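Local coordinates for protein tuber agglutinin (PDB 5D5G) that binds mannose as a tuber lectin, agglutinates rabbit erythrocytes and is toxic to cotton aphids and other hemipteran insects, at residues N32-L35 and W40-N43. Sequence-based numbering, arbitrary orientation.
Sequences NLVL and WQSN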
loop_
_atom_site.group_PDB
_atom_site.type_symbol
_atom_site.label_atom_id
_atom_site.label_comp_id
_atom_site.label_asym_id
_atom_site.label_seq_id
_atom_site.Cartn_x
_atom_site.Cartn_y
_atom_site.Cartn_z
ATOM N N ASN A 32 -15.879 17.159 -5.399
ATOM C CA ASN A 32 -14.854 16.822 -6.360
ATOM C C ASN A 32 -13.719 16.191 -5.601
ATOM O O ASN A 32 -13.296 16.708 -4.571
ATOM C CB ASN A 32 -14.350 18.061 -7.091
ATOM C CG ASN A 32 -13.481 17.716 -8.283
ATOM O OD1 ASN A 32 -12.952 16.606 -8.373
ATOM N ND2 ASN A 32 -13.321 18.663 -9.204
ATOM N N LEU A 33 -13.227 15.067 -6.098
ATOM C CA LEU A 33 -11.996 14.510 -5.561
ATOM C C LEU A 33 -10.840 15.086 -6.332
ATOM O O LEU A 33 -10.724 14.884 -7.547
ATOM C CB LEU A 33 -11.949 12.997 -5.699
ATOM C CG LEU A 33 -10.601 12.450 -5.227
ATOM C CD1 LEU A 33 -10.634 12.112 -3.738
ATOM C CD2 LEU A 33 -10.212 11.237 -6.052
ATOM N N VAL A 34 -9.979 15.801 -5.619
ATOM C CA VAL A 34 -8.838 16.430 -6.249
ATOM C C VAL A 34 -7.519 16.004 -5.594
ATOM O O VAL A 34 -7.377 15.979 -4.362
ATOM C CB VAL A 34 -8.960 17.966 -6.240
ATOM C CG1 VAL A 34 -8.020 18.573 -7.257
ATOM C CG2 VAL A 34 -10.390 18.388 -6.542
ATOM N N LEU A 35 -6.560 15.658 -6.440
ATOM C CA LEU A 35 -5.233 15.286 -5.986
ATOM C C LEU A 35 -4.333 16.483 -6.268
ATOM O O LEU A 35 -3.948 16.709 -7.410
ATOM C CB LEU A 35 -4.778 14.044 -6.762
ATOM C CG LEU A 35 -3.395 13.435 -6.559
ATOM C CD1 LEU A 35 -3.338 12.603 -5.291
ATOM C CD2 LEU A 35 -3.041 12.583 -7.769
ATOM N N TRP A 40 -4.798 16.094 -11.745
ATOM C CA TRP A 40 -5.941 15.219 -11.892
ATOM C C TRP A 40 -6.995 15.391 -10.807
ATOM O O TRP A 40 -6.678 15.653 -9.639
ATOM C CB TRP A 40 -5.446 13.777 -11.884
ATOM C CG TRP A 40 -6.510 12.747 -12.068
ATOM C CD1 TRP A 40 -6.836 12.103 -13.228
ATOM C CD2 TRP A 40 -7.367 12.212 -11.055
ATOM N NE1 TRP A 40 -7.851 11.208 -12.998
ATOM C CE2 TRP A 40 -8.200 11.262 -11.674
ATOM C CE3 TRP A 40 -7.519 12.455 -9.689
ATOM C CZ2 TRP A 40 -9.168 10.551 -10.971
ATOM C CZ3 TRP A 40 -8.480 11.756 -8.993
ATOM C CH2 TRP A 40 -9.293 10.813 -9.634
ATOM N N GLN A 41 -8.251 15.187 -11.204
ATOM C CA GLN A 41 -9.386 15.268 -10.297
ATOM C C GLN A 41 -10.530 14.422 -10.833
ATOM O O GLN A 41 -10.654 14.223 -12.033
ATOM C CB GLN A 41 -9.860 16.711 -10.187
ATOM C CG GLN A 41 -10.273 17.273 -11.537
ATOM C CD GLN A 41 -10.661 18.727 -11.480
ATOM O OE1 GLN A 41 -11.512 19.128 -10.685
ATOM N NE2 GLN A 41 -10.037 19.531 -12.330
ATOM N N SER A 42 -11.384 13.952 -9.935
ATOM C CA SER A 42 -12.592 13.233 -10.322
ATOM C C SER A 42 -13.530 14.079 -11.173
ATOM O O SER A 42 -14.449 13.552 -11.803
ATOM C CB SER A 42 -13.341 12.763 -9.078
ATOM O OG SER A 42 -14.000 13.847 -8.453
ATOM N N ASN A 43 -13.298 15.387 -11.179
ATOM C CA ASN A 43 -14.153 16.350 -11.883
ATOM C C ASN A 43 -15.641 16.203 -11.558
ATOM O O ASN A 43 -16.506 16.309 -12.430
ATOM C CB ASN A 43 -13.902 16.319 -13.394
ATOM C CG ASN A 43 -14.467 17.534 -14.104
ATOM O OD1 ASN A 43 -14.499 18.639 -13.553
ATOM N ND2 ASN A 43 -14.926 17.335 -15.332
#
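L33 and S42 bond to each other twice. The backbone N of S42 donates to L33 O at 2.6 Å, lying in the carbonyl plane, while L33 N donates to S42 OG over 2.8 Å. That hydroxyl sits between its own backbone N and carbonyl carbon (chi1 75°), which turns it back toward the L33 amide, and it also bonds T44 OG1. Two residues further along the strand, L35 N reaches W40 O at 3.2 Å, and between these V34 and Q41 form an antiparallel non-hydrogen-bonded pair, V34 CG1 alongside Q41 CB. At the N32 end the amides of N32 and Q41 are nearly coplanar, 16° apart; N32 ND2 faces Q41 OE1, but the modelled 2.4 Å is doubtfully short. On the face carrying W40, L33 CD2 meets the indole edge in plane, 3.5 Å from CZ3, and the backbone N of S42 lies above one indole face, toward its rim. L33 packs on L25, M27 and I63; the W72 ring meets that of W40 steeply. The segments belong to the beta hairpin of strands 33-36 and 40-41 in the bulb-type lectin domain, at a mannose site to which W40 belongs and N32 and Q41 probably contribute, as in related lectins.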